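Local coordinates for hypothetical Thioesterase Protein SP_1851 (Streptococcus pneumoniae serotype 4, PDB 4XY5), which probably hydrolyses acyl-thioester bonds, such as those of acyl-coenzyme A, as a hotdog-fold thioesterase of the PaaI type, at residues V28-V34 / D85-K91; G47-F51 / S74-Y78; L53-S58 / M104-I108. The protein carries 1 engineered substitution. All blocks are in the same frame, centred on the assembly; numbering follows the deposited sequence.

Interaction 1. Residues V28-V34 / D85-K91; sequences VVVTTKV and DDVLTIK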
ATOM      1  N   VAL A  28     -15.507 -12.436   9.232  1.00 14.52           N
ATOM      2  CA  VAL A  28     -14.759 -13.265  10.157  1.00 15.10           C
ATOM      3  C   VAL A  28     -14.375 -12.436  11.370  1.00 15.91           C
ATOM      4  O   VAL A  28     -13.999 -11.280  11.234  1.00 12.89           O
ATOM      5  CB  VAL A  28     -13.489 -13.835   9.480  1.00 15.28           C
ATOM      6  CG1 VAL A  28     -12.558 -14.467  10.514  1.00 12.31           C
ATOM      7  CG2 VAL A  28     -13.869 -14.831   8.388  1.00 13.66           C
ATOM      8  N   VAL A  29     -14.511 -13.016  12.557  1.00 14.21           N
ATOM      9  CA  VAL A  29     -14.010 -12.405  13.786  1.00 13.27           C
ATOM     10  C   VAL A  29     -13.225 -13.454  14.582  1.00 15.20           C
ATOM     11  O   VAL A  29     -13.759 -14.517  14.912  1.00 15.82           O
ATOM     12  CB  VAL A  29     -15.151 -11.854  14.669  1.00 13.73           C
ATOM     13  CG1 VAL A  29     -14.597 -11.324  15.985  1.00 17.92           C
ATOM     14  CG2 VAL A  29     -15.930 -10.772  13.931  1.00 14.08           C
ATOM     15  N   VAL A  30     -11.964 -13.145  14.888  1.00 14.66           N
ATOM     16  CA  VAL A  30     -11.087 -14.048  15.643  1.00 12.30           C
ATOM     17  C   VAL A  30     -10.436 -13.258  16.765  1.00 13.98           C
ATOM     18  O   VAL A  30     -10.029 -12.119  16.550  1.00 14.54           O
ATOM     19  CB  VAL A  30      -9.998 -14.678  14.744  1.00 15.94           C
ATOM     20  CG1 VAL A  30      -9.010 -15.513  15.570  1.00 12.48           C
ATOM     21  CG2 VAL A  30     -10.629 -15.512  13.633  1.00 13.13           C
ATOM     22  N   THR A  31     -10.334 -13.851  17.957  1.00 11.44           N
ATOM     23  CA  THR A  31      -9.642 -13.190  19.055  1.00 11.97           C
ATOM     24  C   THR A  31      -8.352 -13.942  19.407  1.00 14.35           C
ATOM     25  O   THR A  31      -8.217 -15.134  19.127  1.00 13.94           O
ATOM     26  CB  THR A  31     -10.530 -13.059  20.305  1.00 18.77           C
ATOM     27  OG1 THR A  31     -10.859 -14.360  20.802  1.00 17.72           O
ATOM     28  CG2 THR A  31     -11.807 -12.289  19.970  1.00 15.82           C
ATOM     29  N   THR A  32      -7.393 -13.226  19.980  1.00 12.04           N
ATOM     30  CA  THR A  32      -6.117 -13.834  20.338  1.00 13.10           C
ATOM     31  C   THR A  32      -5.458 -12.998  21.422  1.00 14.98           C
ATOM     32  O   THR A  32      -5.667 -11.787  21.496  1.00 13.47           O
ATOM     33  CB  THR A  32      -5.168 -13.967  19.115  1.00 13.74           C
ATOM     34  OG1 THR A  32      -4.024 -14.747  19.480  1.00 13.14           O
ATOM     35  CG2 THR A  32      -4.700 -12.603  18.601  1.00 13.97           C
ATOM     36  N   LYS A  33      -4.672 -13.648  22.275  1.00 15.18           N
ATOM     37  CA  LYS A  33      -3.994 -12.938  23.349  1.00 14.41           C
ATOM     38  C   LYS A  33      -2.529 -12.746  23.014  1.00 13.62           C
ATOM     39  O   LYS A  33      -1.855 -13.705  22.648  1.00 15.73           O
ATOM     40  CB  LYS A  33      -4.109 -13.692  24.679  1.00 16.73           C
ATOM     41  CG  LYS A  33      -3.654 -12.835  25.859  1.00 19.74           C
ATOM     42  CD  LYS A  33      -3.777 -13.574  27.178  1.00 26.54           C
ATOM     43  CE  LYS A  33      -2.835 -14.748  27.229  1.00 26.27           C
ATOM     44  NZ  LYS A  33      -2.875 -15.410  28.560  1.00 35.00           N
ATOM     45  N   VAL A  34      -2.052 -11.510  23.157  1.00 14.70           N
ATOM     46  CA  VAL A  34      -0.656 -11.174  22.890  1.00 14.72           C
ATOM     47  C   VAL A  34       0.235 -11.839  23.943  1.00 16.36           C
ATOM     48  O   VAL A  34      -0.010 -11.720  25.145  1.00 15.19           O
ATOM     49  CB  VAL A  34      -0.435  -9.650  22.887  1.00 13.73           C
ATOM     50  CG1 VAL A  34       1.002  -9.305  22.539  1.00 12.77           C
ATOM     51  CG2 VAL A  34      -1.388  -8.976  21.900  1.00 12.88           C
ATOM     52  N   ASP A  85      -0.419  -9.362  26.906  1.00 17.38           N
ATOM     53  CA  ASP A  85      -1.691  -9.699  27.555  1.00 22.33           C
ATOM     54  C   ASP A  85      -2.909  -8.958  26.981  1.00 21.17           C
ATOM     55  O   ASP A  85      -4.033  -9.211  27.420  1.00 21.35           O
ATOM     56  CB  ASP A  85      -1.615  -9.475  29.079  1.00 22.80           C
ATOM     57  CG  ASP A  85      -0.767 -10.536  29.795  1.00 26.85           C
ATOM     58  OD1 ASP A  85       0.045 -10.161  30.670  1.00 36.04           O
ATOM     59  OD2 ASP A  85      -0.918 -11.742  29.507  1.00 26.64           O
ATOM     60  N   ASP A  86      -2.707  -8.068  26.005  1.00 18.69           N
ATOM     61  CA  ASP A  86      -3.844  -7.516  25.267  1.00 19.50           C
ATOM     62  C   ASP A  86      -4.636  -8.661  24.667  1.00 19.55           C
ATOM     63  O   ASP A  86      -4.061  -9.659  24.244  1.00 17.78           O
ATOM     64  CB  ASP A  86      -3.409  -6.570  24.135  1.00 18.81           C
ATOM     65  CG  ASP A  86      -3.064  -5.173  24.612  1.00 23.23           C
ATOM     66  OD1 ASP A  86      -3.278  -4.859  25.805  1.00 26.77           O
ATOM     67  OD2 ASP A  86      -2.585  -4.376  23.769  1.00 21.51           O
ATOM     68  N   VAL A  87      -5.957  -8.526  24.629  1.00 18.57           N
ATOM     69  CA  VAL A  87      -6.762  -9.411  23.808  1.00 14.23           C
ATOM     70  C   VAL A  87      -7.097  -8.632  22.545  1.00 17.96           C
ATOM     71  O   VAL A  87      -7.666  -7.540  22.617  1.00 15.85           O
ATOM     72  CB  VAL A  87      -8.038  -9.871  24.522  1.00 19.50           C
ATOM     73  CG1 VAL A  87      -8.922 -10.691  23.571  1.00 15.37           C
ATOM     74  CG2 VAL A  87      -7.666 -10.674  25.752  1.00 20.78           C
ATOM     75  N   LEU A  88      -6.683  -9.173  21.403  1.00 13.85           N
ATOM     76  CA  LEU A  88      -6.894  -8.517  20.120  1.00 14.32           C
ATOM     77  C   LEU A  88      -8.057  -9.153  19.392  1.00 12.80           C
ATOM     78  O   LEU A  88      -8.116 -10.374  19.240  1.00 13.62           O
ATOM     79  CB  LEU A  88      -5.631  -8.603  19.259  1.00 12.38           C
ATOM     80  CG  LEU A  88      -4.376  -8.013  19.885  1.00 15.97           C
ATOM     81  CD1 LEU A  88      -3.196  -8.071  18.907  1.00 11.66           C
ATOM     82  CD2 LEU A  88      -4.646  -6.595  20.344  1.00 11.82           C
ATOM     83  N   THR A  89      -8.982  -8.319  18.936  1.00 14.93           N
ATOM     84  CA  THR A  89     -10.085  -8.785  18.117  1.00 12.95           C
ATOM     85  C   THR A  89      -9.798  -8.411  16.672  1.00 11.19           C
ATOM     86  O   THR A  89      -9.655  -7.247  16.356  1.00 11.49           O
ATOM     87  CB  THR A  89     -11.416  -8.177  18.561  1.00 12.60           C
ATOM     88  OG1 THR A  89     -11.651  -8.530  19.932  1.00 15.08           O
ATOM     89  CG2 THR A  89     -12.560  -8.716  17.703  1.00 16.26           C
ATOM     90  N   ILE A  90      -9.726  -9.431  15.826  1.00 13.52           N
ATOM     91  CA  ILE A  90      -9.367  -9.301  14.423  1.00 11.81           C
ATOM     92  C   ILE A  90     -10.627  -9.514  13.611  1.00 13.22           C
ATOM     93  O   ILE A  90     -11.169 -10.616  13.583  1.00 12.24           O
ATOM     94  CB  ILE A  90      -8.309 -10.349  14.008  1.00 13.87           C
ATOM     95  CG1 ILE A  90      -7.256 -10.500  15.103  1.00 11.70           C
ATOM     96  CG2 ILE A  90      -7.682  -9.992  12.630  1.00 11.63           C
ATOM     97  CD1 ILE A  90      -6.695 -11.928  15.202  1.00 11.92           C
ATOM     98  N   LYS A  91     -11.097  -8.454  12.971  1.00 11.43           N
ATOM     99  CA  LYS A  91     -12.326  -8.516  12.187  1.00 13.76           C
ATOM    100  C   LYS A  91     -12.008  -8.316  10.727  1.00 14.09           C
ATOM    101  O   LYS A  91     -11.478  -7.275  10.357  1.00 11.33           O
ATOM    102  CB  LYS A  91     -13.315  -7.442  12.642  1.00 14.26           C
ATOM    103  CG  LYS A  91     -13.675  -7.514  14.120  1.00 18.74           C
ATOM    104  CD  LYS A  91     -14.739  -6.472  14.468  1.00 24.49           C
ATOM    105  CE  LYS A  91     -15.316  -6.718  15.858  1.00 28.01           C
ATOM    106  NZ  LYS A  91     -16.480  -5.818  16.118  1.00 34.81           N
TER

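Interaction 2. Residues G47-F51 / S74-Y78; sequences GGYLF and SSINY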
ATOM      1  N   GLY A  47       5.220  -5.786  14.311  1.00 10.91           N
ATOM      2  CA  GLY A  47       4.429  -5.430  13.143  1.00 12.03           C
ATOM      3  C   GLY A  47       4.150  -6.625  12.253  1.00 10.89           C
ATOM      4  O   GLY A  47       3.120  -6.689  11.588  1.00  9.93           O
ATOM      5  N   GLY A  48       5.077  -7.576  12.226  1.00  8.72           N
ATOM      6  CA  GLY A  48       4.884  -8.792  11.452  1.00  8.06           C
ATOM      7  C   GLY A  48       3.849  -9.713  12.076  1.00 10.83           C
ATOM      8  O   GLY A  48       3.071 -10.366  11.384  1.00  9.80           O
ATOM      9  N   TYR A  49       3.859  -9.786  13.400  1.00  8.31           N
ATOM     10  CA  TYR A  49       2.832 -10.520  14.131  1.00  8.88           C
ATOM     11  C   TYR A  49       1.453  -9.958  13.830  1.00  8.45           C
ATOM     12  O   TYR A  49       0.534 -10.700  13.469  1.00  9.92           O
ATOM     13  CB  TYR A  49       3.124 -10.470  15.642  1.00  6.89           C
ATOM     14  CG  TYR A  49       1.950 -10.759  16.562  1.00  9.57           C
ATOM     15  CD1 TYR A  49       1.599 -12.060  16.897  1.00 11.57           C
ATOM     16  CD2 TYR A  49       1.227  -9.713  17.137  1.00 11.23           C
ATOM     17  CE1 TYR A  49       0.526 -12.313  17.757  1.00 11.71           C
ATOM     18  CE2 TYR A  49       0.168  -9.956  17.993  1.00 10.57           C
ATOM     19  CZ  TYR A  49      -0.175 -11.252  18.301  1.00  9.62           C
ATOM     20  OH  TYR A  49      -1.233 -11.490  19.152  1.00 12.03           O
ATOM     21  N   LEU A  50       1.310  -8.641  13.944  1.00  9.25           N
ATOM     22  CA  LEU A  50       0.021  -8.003  13.681  1.00  8.15           C
ATOM     23  C   LEU A  50      -0.412  -8.241  12.237  1.00  7.93           C
ATOM     24  O   LEU A  50      -1.564  -8.538  11.982  1.00  8.07           O
ATOM     25  CB  LEU A  50       0.086  -6.493  13.960  1.00  9.58           C
ATOM     26  CG  LEU A  50       0.333  -6.100  15.422  1.00 10.35           C
ATOM     27  CD1 LEU A  50       0.526  -4.583  15.507  1.00 11.21           C
ATOM     28  CD2 LEU A  50      -0.848  -6.541  16.243  1.00 10.04           C
ATOM     29  N   PHE A  51       0.518  -8.114  11.298  1.00  7.58           N
ATOM     30  CA  PHE A  51       0.181  -8.379   9.898  1.00  7.52           C
ATOM     31  C   PHE A  51      -0.273  -9.816   9.715  1.00  9.02           C
ATOM     32  O   PHE A  51      -1.231 -10.099   8.984  1.00  8.25           O
ATOM     33  CB  PHE A  51       1.373  -8.100   8.986  1.00  8.75           C
ATOM     34  CG  PHE A  51       1.092  -8.356   7.525  1.00  9.80           C
ATOM     35  CD1 PHE A  51       0.673  -7.330   6.696  1.00 11.67           C
ATOM     36  CD2 PHE A  51       1.253  -9.632   6.985  1.00  8.64           C
ATOM     37  CE1 PHE A  51       0.427  -7.564   5.348  1.00 10.77           C
ATOM     38  CE2 PHE A  51       1.006  -9.880   5.659  1.00  7.40           C
ATOM     39  CZ  PHE A  51       0.589  -8.840   4.822  1.00  9.82           C
ATOM     40  N   SER A  74      -0.749  -6.529  -0.114  1.00  9.68           N
ATOM     41  CA  SER A  74      -1.413  -6.063   1.085  1.00 10.87           C
ATOM     42  C   SER A  74      -0.812  -4.759   1.568  1.00  9.96           C
ATOM     43  O   SER A  74       0.386  -4.533   1.411  1.00  9.87           O
ATOM     44  CB  SER A  74      -1.324  -7.105   2.195  1.00 10.88           C
ATOM     45  OG  SER A  74      -2.013  -6.625   3.333  1.00 13.23           O
ATOM     46  N   SER A  75      -1.655  -3.906   2.131  1.00  9.16           N
ATOM     47  CA  SER A  75      -1.187  -2.673   2.770  1.00  9.98           C
ATOM     48  C   SER A  75      -1.685  -2.605   4.213  1.00 10.28           C
ATOM     49  O   SER A  75      -2.825  -2.944   4.489  1.00 13.97           O
ATOM     50  CB  SER A  75      -1.648  -1.463   1.962  1.00 13.91           C
ATOM     51  OG  SER A  75      -0.981  -1.478   0.717  1.00 18.49           O
ATOM     52  N   ILE A  76      -0.826  -2.210   5.150  1.00  9.65           N
ATOM     53  CA  ILE A  76      -1.248  -2.168   6.548  1.00  8.79           C
ATOM     54  C   ILE A  76      -0.798  -0.859   7.177  1.00  9.65           C
ATOM     55  O   ILE A  76       0.275  -0.355   6.852  1.00  8.67           O
ATOM     56  CB  ILE A  76      -0.677  -3.381   7.359  1.00  7.81           C
ATOM     57  CG1 ILE A  76      -1.076  -3.297   8.836  1.00  8.15           C
ATOM     58  CG2 ILE A  76       0.842  -3.449   7.204  1.00  9.07           C
ATOM     59  CD1 ILE A  76      -0.872  -4.652   9.595  1.00  7.95           C
ATOM     60  N   ASN A  77      -1.660  -0.295   8.021  1.00 10.40           N
ATOM     61  CA  ASN A  77      -1.356   0.901   8.811  1.00  9.47           C
ATOM     62  C   ASN A  77      -1.360   0.554  10.279  1.00 10.64           C
ATOM     63  O   ASN A  77      -2.319  -0.047  10.769  1.00 10.29           O
ATOM     64  CB  ASN A  77      -2.386   2.003   8.581  1.00 13.95           C
ATOM     65  CG  ASN A  77      -2.224   2.677   7.247  1.00 16.47           C
ATOM     66  OD1 ASN A  77      -2.727   2.196   6.236  1.00 20.87           O
ATOM     67  ND2 ASN A  77      -1.510   3.790   7.234  1.00 20.36           N
ATOM     68  N   TYR A  78      -0.307   0.954  10.980  1.00 11.65           N
ATOM     69  CA  TYR A  78      -0.197   0.712  12.408  1.00 10.58           C
ATOM     70  C   TYR A  78      -0.573   1.963  13.198  1.00 12.75           C
ATOM     71  O   TYR A  78       0.001   3.035  12.998  1.00 14.00           O
ATOM     72  CB  TYR A  78       1.214   0.249  12.743  1.00 13.49           C
ATOM     73  CG  TYR A  78       1.613  -1.028  12.026  1.00 12.33           C
ATOM     74  CD1 TYR A  78       1.264  -2.271  12.536  1.00 14.06           C
ATOM     75  CD2 TYR A  78       2.334  -0.986  10.830  1.00 11.71           C
ATOM     76  CE1 TYR A  78       1.627  -3.441  11.888  1.00 11.10           C
ATOM     77  CE2 TYR A  78       2.712  -2.168  10.170  1.00 12.66           C
ATOM     78  CZ  TYR A  78       2.353  -3.386  10.707  1.00 12.67           C
ATOM     79  OH  TYR A  78       2.726  -4.568  10.066  1.00 11.31           O
TER

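Interaction 3. Residues L53-S58 / M104-I108; sequences LCAQIS and MDVDI. Engineered in segment 53-58: Ala55 (natural residue Asp).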
ATOM      1  N   LEU A  53      -1.660 -11.846  11.834  1.00  6.30           N
ATOM      2  CA  LEU A  53      -3.036 -11.968  12.326  1.00  8.89           C
ATOM      3  C   LEU A  53      -4.014 -11.539  11.227  1.00  9.69           C
ATOM      4  O   LEU A  53      -4.977 -12.249  10.936  1.00 10.71           O
ATOM      5  CB  LEU A  53      -3.254 -11.130  13.586  1.00 11.16           C
ATOM      6  CG  LEU A  53      -2.436 -11.454  14.840  1.00 11.43           C
ATOM      7  CD1 LEU A  53      -2.838 -10.541  15.991  1.00 11.01           C
ATOM      8  CD2 LEU A  53      -2.599 -12.924  15.264  1.00 11.40           C
ATOM      9  N   CYS A  54      -3.741 -10.404  10.588  1.00  8.25           N
ATOM     10  CA  CYS A  54      -4.645  -9.892   9.555  1.00  9.39           C
ATOM     11  C   CYS A  54      -4.694 -10.795   8.321  1.00  9.46           C
ATOM     12  O   CYS A  54      -5.768 -11.030   7.750  1.00  9.54           O
ATOM     13  CB  CYS A  54      -4.240  -8.478   9.123  1.00  9.58           C
ATOM     14  SG  CYS A  54      -4.443  -7.263  10.413  1.00 11.19           S
ATOM     15  N   ALA A  55      -3.533 -11.292   7.899  1.00  7.77           N
ATOM     16  CA  ALA A  55      -3.468 -12.110   6.687  1.00  9.35           C
ATOM     17  C   ALA A  55      -4.184 -13.439   6.857  1.00 10.00           C
ATOM     18  O   ALA A  55      -4.849 -13.925   5.936  1.00 10.06           O
ATOM     19  CB  ALA A  55      -2.020 -12.351   6.277  1.00  9.63           C
ATOM     20  N   GLN A  56      -4.025 -14.045   8.025  1.00  8.87           N
ATOM     21  CA  GLN A  56      -4.729 -15.285   8.307  1.00 13.07           C
ATOM     22  C   GLN A  56      -6.248 -15.061   8.273  1.00 11.97           C
ATOM     23  O   GLN A  56      -6.997 -15.826   7.647  1.00 11.39           O
ATOM     24  CB  GLN A  56      -4.288 -15.832   9.656  1.00 11.18           C
ATOM     25  CG  GLN A  56      -4.911 -17.169  10.027  1.00 11.96           C
ATOM     26  CD  GLN A  56      -4.426 -18.316   9.157  1.00 16.44           C
ATOM     27  OE1 GLN A  56      -3.593 -18.142   8.263  1.00 15.68           O
ATOM     28  NE2 GLN A  56      -4.955 -19.505   9.415  1.00 23.27           N
ATOM     29  N   ILE A  57      -6.701 -13.976   8.890  1.00 10.32           N
ATOM     30  CA  ILE A  57      -8.134 -13.690   8.911  1.00 11.15           C
ATOM     31  C   ILE A  57      -8.624 -13.353   7.496  1.00 11.36           C
ATOM     32  O   ILE A  57      -9.729 -13.729   7.112  1.00 13.09           O
ATOM     33  CB  ILE A  57      -8.479 -12.562   9.936  1.00 11.68           C
ATOM     34  CG1 ILE A  57      -8.803 -13.179  11.304  1.00 11.91           C
ATOM     35  CG2 ILE A  57      -9.704 -11.752   9.497  1.00 12.32           C
ATOM     36  CD1 ILE A  57      -7.714 -14.107  11.868  1.00 13.13           C
ATOM     37  N   SER A  58      -7.790 -12.705   6.688  1.00  9.48           N
ATOM     38  CA  SER A  58      -8.167 -12.452   5.296  1.00  9.60           C
ATOM     39  C   SER A  58      -8.375 -13.767   4.546  1.00 11.72           C
ATOM     40  O   SER A  58      -9.307 -13.908   3.745  1.00 13.32           O
ATOM     41  CB  SER A  58      -7.109 -11.603   4.583  1.00  9.98           C
ATOM     42  OG  SER A  58      -7.487 -11.355   3.228  1.00 15.59           O
ATOM     43  N   MET A 104     -10.227  -7.557   0.795  1.00 13.51           N
ATOM     44  CA  MET A 104     -10.621  -7.754   2.193  1.00 16.61           C
ATOM     45  C   MET A 104     -10.125  -6.602   3.045  1.00 13.67           C
ATOM     46  O   MET A 104      -8.960  -6.231   2.933  1.00 14.77           O
ATOM     47  CB  MET A 104     -10.046  -9.058   2.767  1.00 13.04           C
ATOM     48  CG  MET A 104      -9.960 -10.241   1.811  1.00 21.31           C
ATOM     49  SD  MET A 104     -11.563 -10.591   1.100  1.00 22.92           S
ATOM     50  CE  MET A 104     -11.374 -12.214   0.424  1.00 25.84           C
ATOM     51  N   ASP A 105     -10.986  -6.056   3.895  1.00  9.49           N
ATOM     52  CA  ASP A 105     -10.541  -5.133   4.940  1.00 13.31           C
ATOM     53  C   ASP A 105     -10.422  -5.899   6.254  1.00 15.39           C
ATOM     54  O   ASP A 105     -11.312  -6.678   6.604  1.00 13.04           O
ATOM     55  CB  ASP A 105     -11.508  -3.962   5.119  1.00 16.01           C
ATOM     56  CG  ASP A 105     -11.300  -2.856   4.087  1.00 21.09           C
ATOM     57  OD1 ASP A 105     -10.307  -2.890   3.318  1.00 17.68           O
ATOM     58  OD2 ASP A 105     -12.138  -1.936   4.066  1.00 22.87           O
ATOM     59  N   VAL A 106      -9.328  -5.691   6.975  1.00 10.13           N
ATOM     60  CA  VAL A 106      -9.156  -6.356   8.273  1.00 10.79           C
ATOM     61  C   VAL A 106      -8.738  -5.326   9.301  1.00 14.37           C
ATOM     62  O   VAL A 106      -7.817  -4.555   9.058  1.00 13.66           O
ATOM     63  CB  VAL A 106      -8.116  -7.485   8.208  1.00 11.40           C
ATOM     64  CG1 VAL A 106      -7.995  -8.181   9.577  1.00 10.69           C
ATOM     65  CG2 VAL A 106      -8.493  -8.489   7.115  1.00 11.78           C
ATOM     66  N   ASP A 107      -9.425  -5.311  10.443  1.00 12.75           N
ATOM     67  CA  ASP A 107      -9.198  -4.284  11.462  1.00 15.77           C
ATOM     68  C   ASP A 107      -8.927  -4.972  12.779  1.00 14.16           C
ATOM     69  O   ASP A 107      -9.612  -5.924  13.105  1.00 14.71           O
ATOM     70  CB  ASP A 107     -10.416  -3.360  11.590  1.00 18.75           C
ATOM     71  CG  ASP A 107     -10.783  -2.681  10.269  1.00 27.70           C
ATOM     72  OD1 ASP A 107      -9.887  -2.110   9.602  1.00 30.04           O
ATOM     73  OD2 ASP A 107     -11.969  -2.737   9.885  1.00 35.28           O
ATOM     74  N   ILE A 108      -7.931  -4.507  13.526  1.00 10.99           N
ATOM     75  CA  ILE A 108      -7.678  -5.064  14.842  1.00 10.80           C
ATOM     76  C   ILE A 108      -7.910  -4.022  15.928  1.00 12.69           C
ATOM     77  O   ILE A 108      -7.418  -2.890  15.835  1.00 13.35           O
ATOM     78  CB  ILE A 108      -6.244  -5.630  14.968  1.00 10.84           C
ATOM     79  CG1 ILE A 108      -6.031  -6.754  13.945  1.00 12.57           C
ATOM     80  CG2 ILE A 108      -6.014  -6.131  16.394  1.00 12.58           C
ATOM     81  CD1 ILE A 108      -4.670  -7.531  14.134  1.00  9.86           C
TER

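Interaction 1. Residues V28-V34 / D85-K91
Val30 and Ile90 exchange a pair of backbone hydrogen bonds, and Thr32 and Leu88 another, which fixes the register of the two strands. In the first pair Ile90 N gives to Val30 O over 2.8 Å; in the second Leu88 N gives to Thr32 O, equally short and nearly straight, whereas the return bond from Thr32 N to Leu88 O is bent to 143°. Past the strand ends Val34 N still reaches Asp86 O, and Asp85 N bonds Val34 O. Lys33 NZ and Asp85 OD2 stay 4.3 Å apart, too far for a salt bridge. The carboxylate of Asp86 bonds the backbone N of Lys83 and the side-chain amide of Gln111, and the hydroxyl of Thr32 bonds the backbone oxygen of Asn17.

Side chains alternate between the faces. Val29, Thr31, Lys33, Val87, Thr89 and Lys91 share the more exposed one, where Val29 CG1 meets Thr89 CG2 at 3.7 Å. Val30, Thr32, Leu88 and Ile90 lie on the buried face, beneath helix 47-64. Just past the strand end, Val34 CG2 comes within 3.6 Å of Leu88 CD1. Thr32 sets its OG1 anti to the backbone N (chi1 -171°), leaving CG2 to approach Ile90 CD1 at 4.0 Å. With strand axes 4.6 Å apart at 159°, this is a regular antiparallel pairing between neighbouring strands of the hotdog-fold sheet.

Interaction 2. Residues G47-F51 / S74-Y78
Phe51 and Ile76, their CA atoms 7.2 Å apart, join helix segment 47-51 to strand segment 74-78, whose axes lie 10.1 Å apart at 122°. This is the hotdog arrangement, in which helix 47-64 is the sausage and the antiparallel sheet the bun; here the first turn of the helix meets the edge strand 68-78.

That strand continues the sheet into the second subunit by antiparallel pairing, and Phe51 stacks on Phe51 of that subunit, so the contact borders their interface. Within the chain, Ser74, Ile76 and Tyr78 direct their side chains to the helix. Ile76 CG2 touches the edge of the Phe51 ring at CD1, 3.9 Å away, while Ile76 CD1 comes equally near Phe51 CA. With chi1 at 180°, Phe51 carries its ring along the strand as far as Ser74, whose OG is 3.3 Å from Phe51 CE1 but makes its hydrogen bond to Thr120 O. Leu50 CD1 packs at the rim of the Tyr78 ring, 3.8 Å from Tyr78 CD1, and Ile76 CG1 lies over one face of that ring.

Gly47 O is gripped twice: Phe51 N makes the helical bond at 3.0 Å, and the Tyr78 hydroxyl arrives from the opposite face of the carbonyl plane. The Tyr78 OH to Gly47 O distance is 2.6 Å, with the donor 47° out of that plane.

Interaction 3. Residues L53-S58 / M104-I108
Cys54 and Val106 have the nearest CA atoms of the two segments, 5.9 Å apart. Segment 53-58 is the middle of the central helix of the hotdog fold, and segment 104-108 is part of strand 101-109, an interior strand of the sheet wrapped around it. The segment axes approach to 8.6 Å at an angle of 136°.

Apolar contacts carry most of the interface. Met104, Val106 and Ile108 direct alternate side chains at the helix, while Asp105 and Asp107 project from the other face of the sheet. Cys54 SG touches two branched residues, Ile108 CD1 at 3.7 Å and Val106 CG1 at 3.8 Å. The CG1 branch of Val106, anti to its backbone N at chi1 -178°, also meets Ile57 CG2. Ile108 CD1 also meets Leu53 CB, 3.9 Å away, the side chains of Leu53 and Ile108 crossing at about a right angle.

Polar groups make no hydrogen bond between these segments. Gln56 OE1 takes part in a hydrogen bond with His46 of the second subunit, and the engineered Ala55, aspartate in the natural protein, packs on that same histidine. Asp105 forms a salt bridge with Lys118 of the third subunit.

The hydroxyl of Ser58 is buried with no hydrogen-bond partner in the model; Ser58 OG sits instead 3.1 Å from Met104 CG.

Helix 47-64 serves both interaction 2 and interaction 3, its first turn on edge strand 68-78 and its middle on interior strand 101-109. Interaction 1 joins two strands of the same sheet, and its inward residues continue the core beneath that helix: Ile90 CG2 is 3.6 Å from Ile57 CG1, and Leu88 CD1 is 3.9 Å from Leu50 CD2. Chemistry follows position. The partly buried strand pair relies on backbone hydrogen bonds and has one solvent-facing side, the central contact is almost wholly apolar, and the buried contact at the sheet edge adds a tyrosine-to-backbone bond beside the second subunit. Interactions 2 and 3 both reach other subunits; interaction 1 touches no other chain of the assembly.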